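Local coordinates for glycerophosphoryl diester phosphodiesterase (Parabacteroides distasonis, PDB 3MZ2), which probably hydrolyses glycerophosphodiesters to an alcohol and glycerol phosphate, at residues Gly228-Asp240 with Tyr252-Asp266. Sequence-based numbering, arbitrary orientation.
Sequences GVMCMISTAPSDD and YRMIIRQGVDIIESD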
loop_
_atom_site.group_PDB
_atom_site.type_symbol
_atom_site.label_atom_id
_atom_site.label_comp_id
_atom_site.label_asym_id
_atom_site.label_seq_id
_atom_site.Cartn_x
_atom_site.Cartn_y
_atom_site.Cartn_z
ATOM N N GLY A 228 26.730 9.706 -4.538
ATOM C CA GLY A 228 26.135 11.011 -4.839
ATOM C C GLY A 228 24.702 11.216 -4.393
ATOM O O GLY A 228 24.013 12.143 -4.851
ATOM N N VAL A 229 24.254 10.355 -3.478
ATOM C CA VAL A 229 22.850 10.317 -3.087
ATOM C C VAL A 229 22.603 10.982 -1.722
ATOM O O VAL A 229 23.251 10.625 -0.751
ATOM C CB VAL A 229 22.343 8.871 -3.082
ATOM C CG1 VAL A 229 20.901 8.696 -2.536
ATOM C CG2 VAL A 229 22.422 8.315 -4.517
HETATM N N MSE A 230 21.682 11.939 -1.673
HETATM C CA MSE A 230 21.239 12.540 -0.417
HETATM C C MSE A 230 20.262 11.635 0.302
HETATM O O MSE A 230 19.457 10.972 -0.354
HETATM C CB MSE A 230 20.560 13.874 -0.658
HETATM C CG MSE A 230 21.592 14.864 -1.071
HETATM SE SE MSE A 230 21.037 16.638 -1.559
HETATM C CE MSE A 230 20.827 17.426 0.213
ATOM N N CYS A 231 20.325 11.671 1.631
ATOM C CA CYS A 231 19.594 10.755 2.505
ATOM C C CYS A 231 18.642 11.485 3.469
ATOM O O CYS A 231 18.994 12.505 4.100
ATOM C CB CYS A 231 20.614 9.858 3.266
ATOM S SG CYS A 231 21.636 8.863 2.187
HETATM N N MSE A 232 17.464 10.911 3.565
HETATM C CA MSE A 232 16.369 11.516 4.303
HETATM C C MSE A 232 15.927 10.602 5.426
HETATM O O MSE A 232 15.662 9.420 5.210
HETATM C CB MSE A 232 15.185 11.731 3.383
HETATM C CG MSE A 232 14.086 12.580 4.012
HETATM SE SE MSE A 232 12.709 12.901 2.710
HETATM C CE MSE A 232 11.517 11.405 3.078
ATOM N N ILE A 233 15.814 11.182 6.613
ATOM C CA ILE A 233 15.095 10.578 7.744
ATOM C C ILE A 233 13.704 11.169 7.873
ATOM O O ILE A 233 13.524 12.366 7.763
ATOM C CB ILE A 233 15.870 10.842 9.089
ATOM C CG1 ILE A 233 17.177 10.035 9.127
ATOM C CG2 ILE A 233 15.004 10.622 10.297
ATOM C CD1 ILE A 233 16.966 8.525 9.375
ATOM N N SER A 234 12.706 10.315 8.129
ATOM C CA SER A 234 11.372 10.792 8.409
ATOM C C SER A 234 11.187 10.731 9.904
ATOM O O SER A 234 11.287 9.653 10.504
ATOM C CB SER A 234 10.307 9.934 7.788
ATOM O OG SER A 234 9.021 10.439 8.193
ATOM N N THR A 235 10.913 11.890 10.493
ATOM C CA THR A 235 10.650 12.017 11.910
ATOM C C THR A 235 9.155 11.859 12.249
ATOM O O THR A 235 8.764 11.914 13.423
ATOM C CB THR A 235 11.177 13.353 12.458
ATOM O OG1 THR A 235 10.632 14.442 11.727
ATOM C CG2 THR A 235 12.729 13.384 12.385
ATOM N N ALA A 236 8.320 11.633 11.234
ATOM C CA ALA A 236 6.877 11.583 11.476
ATOM C C ALA A 236 6.506 10.522 12.514
ATOM O O ALA A 236 5.749 10.792 13.424
ATOM C CB ALA A 236 6.076 11.408 10.125
ATOM N N PRO A 237 7.060 9.315 12.407
ATOM C CA PRO A 237 6.688 8.307 13.433
ATOM C C PRO A 237 7.519 8.360 14.692
ATOM O O PRO A 237 7.227 7.682 15.723
ATOM C CB PRO A 237 6.924 6.965 12.694
ATOM C CG PRO A 237 7.795 7.242 11.590
ATOM C CD PRO A 237 7.850 8.742 11.314
ATOM N N SER A 238 8.585 9.142 14.623
ATOM C CA SER A 238 9.626 9.073 15.655
ATOM C C SER A 238 9.743 10.428 16.362
ATOM O O SER A 238 8.930 10.730 17.251
ATOM C CB SER A 238 10.934 8.598 15.029
ATOM O OG SER A 238 11.255 9.370 13.851
ATOM N N ASP A 239 10.707 11.252 15.997
ATOM C CA ASP A 239 10.982 12.457 16.782
ATOM C C ASP A 239 9.864 13.482 16.783
ATOM O O ASP A 239 9.779 14.266 17.719
ATOM C CB ASP A 239 12.323 13.077 16.387
ATOM C CG ASP A 239 13.435 12.044 16.346
ATOM O OD1 ASP A 239 13.922 11.706 17.426
ATOM O OD2 ASP A 239 13.719 11.472 15.260
ATOM N N ASP A 240 8.991 13.501 15.769
ATOM C CA ASP A 240 7.846 14.412 15.789
ATOM C C ASP A 240 6.924 14.177 16.965
ATOM O O ASP A 240 6.133 15.037 17.322
ATOM C CB ASP A 240 6.990 14.302 14.515
ATOM C CG ASP A 240 7.669 14.853 13.284
ATOM O OD1 ASP A 240 8.706 15.534 13.402
ATOM O OD2 ASP A 240 7.092 14.727 12.190
ATOM N N TYR A 252 15.932 17.144 16.046
ATOM C CA TYR A 252 16.148 17.547 14.668
ATOM C C TYR A 252 17.604 17.952 14.435
ATOM O O TYR A 252 18.211 17.577 13.444
ATOM C CB TYR A 252 15.204 18.689 14.271
ATOM C CG TYR A 252 13.715 18.377 14.427
ATOM C CD1 TYR A 252 13.179 17.159 14.028
ATOM C CD2 TYR A 252 12.852 19.342 14.939
ATOM C CE1 TYR A 252 11.823 16.885 14.167
ATOM C CE2 TYR A 252 11.488 19.083 15.091
ATOM C CZ TYR A 252 10.977 17.858 14.696
ATOM O OH TYR A 252 9.633 17.618 14.846
ATOM N N ARG A 253 18.172 18.705 15.367
ATOM C CA ARG A 253 19.611 19.011 15.278
ATOM C C ARG A 253 20.513 17.789 15.317
ATOM O O ARG A 253 21.462 17.699 14.548
ATOM C CB ARG A 253 20.000 20.063 16.353
ATOM C CG ARG A 253 19.494 21.463 16.048
ATOM C CD ARG A 253 20.021 22.447 17.058
ATOM N NE ARG A 253 19.532 22.244 18.424
ATOM C CZ ARG A 253 18.424 22.800 18.936
ATOM N NH1 ARG A 253 17.647 23.630 18.183
ATOM N NH2 ARG A 253 18.099 22.539 20.202
HETATM N N MSE A 254 20.208 16.823 16.180
HETATM C CA MSE A 254 21.016 15.603 16.283
HETATM C C MSE A 254 21.026 14.868 14.932
HETATM O O MSE A 254 22.068 14.401 14.473
HETATM C CB MSE A 254 20.478 14.724 17.410
HETATM C CG MSE A 254 21.149 13.410 17.528
HETATM SE SE MSE A 254 21.031 12.730 19.381
HETATM C CE MSE A 254 19.050 12.713 19.612
ATOM N N ILE A 255 19.873 14.834 14.249
ATOM C CA ILE A 255 19.788 14.172 12.955
ATOM C C ILE A 255 20.746 14.819 11.963
ATOM O O ILE A 255 21.496 14.115 11.279
ATOM C CB ILE A 255 18.368 14.131 12.389
ATOM C CG1 ILE A 255 17.518 13.193 13.257
ATOM C CG2 ILE A 255 18.405 13.673 10.930
ATOM C CD1 ILE A 255 16.005 13.432 13.175
ATOM N N ILE A 256 20.771 16.153 11.909
ATOM C CA ILE A 256 21.672 16.851 10.998
ATOM C C ILE A 256 23.164 16.602 11.414
ATOM O O ILE A 256 24.033 16.324 10.579
ATOM C CB ILE A 256 21.326 18.360 10.901
ATOM C CG1 ILE A 256 19.895 18.560 10.343
ATOM C CG2 ILE A 256 22.329 19.112 10.030
ATOM C CD1 ILE A 256 19.616 17.836 8.995
ATOM N N ARG A 257 23.424 16.612 12.712
ATOM C CA ARG A 257 24.791 16.423 13.206
ATOM C C ARG A 257 25.320 15.019 12.843
ATOM O O ARG A 257 26.559 14.845 12.716
ATOM C CB ARG A 257 24.846 16.624 14.722
ATOM C CG ARG A 257 24.688 18.050 15.210
ATOM C CD ARG A 257 24.985 18.091 16.731
ATOM N NE ARG A 257 24.570 19.371 17.330
ATOM C CZ ARG A 257 23.518 19.557 18.151
ATOM N NH1 ARG A 257 22.731 18.542 18.542
ATOM N NH2 ARG A 257 23.256 20.787 18.596
ATOM N N GLN A 258 24.405 14.055 12.693
ATOM C CA GLN A 258 24.752 12.675 12.323
ATOM C C GLN A 258 25.040 12.501 10.822
ATOM O O GLN A 258 25.439 11.406 10.369
ATOM C CB GLN A 258 23.649 11.684 12.726
ATOM C CG GLN A 258 23.344 11.524 14.225
ATOM C CD GLN A 258 24.517 11.001 15.032
ATOM O OE1 GLN A 258 25.678 11.183 14.656
ATOM N NE2 GLN A 258 24.221 10.363 16.168
ATOM N N GLY A 259 24.825 13.549 10.036
ATOM C CA GLY A 259 25.217 13.564 8.597
ATOM C C GLY A 259 24.057 13.402 7.629
ATOM O O GLY A 259 24.254 13.347 6.398
ATOM N N VAL A 260 22.856 13.313 8.183
ATOM C CA VAL A 260 21.624 13.185 7.381
ATOM C C VAL A 260 21.350 14.520 6.666
ATOM O O VAL A 260 21.626 15.637 7.190
ATOM C CB VAL A 260 20.457 12.779 8.265
ATOM C CG1 VAL A 260 19.122 12.912 7.507
ATOM C CG2 VAL A 260 20.639 11.325 8.801
ATOM N N ASP A 261 20.862 14.411 5.429
ATOM C CA ASP A 261 20.761 15.551 4.487
ATOM C C ASP A 261 19.401 16.204 4.511
ATOM O O ASP A 261 19.277 17.438 4.290
ATOM C CB ASP A 261 21.134 15.091 3.072
ATOM C CG ASP A 261 22.478 14.358 3.050
ATOM O OD1 ASP A 261 23.475 14.985 3.479
ATOM O OD2 ASP A 261 22.474 13.143 2.754
ATOM N N ILE A 262 18.369 15.380 4.713
ATOM C CA ILE A 262 16.997 15.834 4.576
ATOM C C ILE A 262 16.198 15.288 5.762
ATOM O O ILE A 262 16.345 14.138 6.127
ATOM C CB ILE A 262 16.346 15.340 3.224
ATOM C CG1 ILE A 262 17.287 15.577 2.009
ATOM C CG2 ILE A 262 14.985 15.991 3.046
ATOM C CD1 ILE A 262 16.835 14.955 0.686
ATOM N N ILE A 263 15.401 16.157 6.391
ATOM C CA ILE A 263 14.399 15.714 7.388
ATOM C C ILE A 263 13.003 15.850 6.802
ATOM O O ILE A 263 12.612 16.977 6.366
ATOM C CB ILE A 263 14.496 16.525 8.672
ATOM C CG1 ILE A 263 15.796 16.157 9.376
ATOM C CG2 ILE A 263 13.309 16.205 9.586
ATOM C CD1 ILE A 263 16.167 17.119 10.541
ATOM N N GLU A 264 12.274 14.743 6.725
ATOM C CA GLU A 264 10.834 14.761 6.436
ATOM C C GLU A 264 10.053 14.733 7.741
ATOM O O GLU A 264 10.262 13.850 8.576
ATOM C CB GLU A 264 10.406 13.575 5.580
ATOM C CG GLU A 264 8.917 13.561 5.258
ATOM C CD GLU A 264 8.467 12.225 4.708
ATOM O OE1 GLU A 264 8.457 11.219 5.451
ATOM O OE2 GLU A 264 8.151 12.179 3.540
ATOM N N SER A 265 9.135 15.686 7.897
ATOM C CA SER A 265 8.477 15.922 9.172
ATOM C C SER A 265 7.067 16.411 9.017
ATOM O O SER A 265 6.758 17.160 8.044
ATOM C CB SER A 265 9.326 16.932 9.975
ATOM O OG SER A 265 8.764 17.309 11.212
ATOM N N ASP A 266 6.207 16.060 9.984
ATOM C CA ASP A 266 4.877 16.642 10.086
ATOM C C ASP A 266 4.978 18.082 10.613
ATOM O O ASP A 266 4.005 18.798 10.555
ATOM C CB ASP A 266 3.953 15.833 11.015
ATOM C CG ASP A 266 3.478 14.532 10.403
ATOM O OD1 ASP A 266 3.298 14.502 9.183
ATOM O OD2 ASP A 266 3.293 13.542 11.156
HETATM O O HOH W 1 3.797 12.764 13.654
#
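The ring of Y252 turns an edge to T235, whose CB lies in the ring plane, while T235 OG1 approaches obliquely; V271 and I275 of helix 268-275 also pack on this tyrosine. The carboxylate of D240 sits at the ring's hydroxyl end, and its OD1 takes three bonds. Y252 OH reaches OD1 at 2.7 Å on the anti side but well out of the carboxylate plane, S265 OG donates on the syn side and closer to that plane, and T235 OG1 comes in from above, 55° out of it. T235 can do this because chi1 of 55° sets OG1 between its own backbone N and carbonyl carbon. The other oxygen, D240 OD2, accepts D266 N at 2.7 Å, so both oxygens are held and the carboxylate's rotation is fixed. D266 itself hydrogen-bonds H37 and lies near a bound sulfate at the C-terminal end of the strands, the end where TIM barrels carry their active sites.

The two segments belong to a beta-alpha-beta unit of that barrel: strands 231-234 and 262-265 run parallel, joined through helix 245-257, with I233 N bonded to I262 O and E264 N to I233 O. On the helix side, T235 CG2 presses tightly on I255 CD1 (3.4 Å), and the side chains of I233 and V260 cross at about a right angle, I233 CG1 meeting V260 CG2 at 3.7 Å. The other face carries M232, S234, I262 and E264; here S234 OG donates to the anti lone pair of E264 OE1. At the far end, D261 OD2 accepts C231 N at 2.8 Å through its anti lone pair and also bonds H225, and D261 OD1 forms a salt bridge with R30.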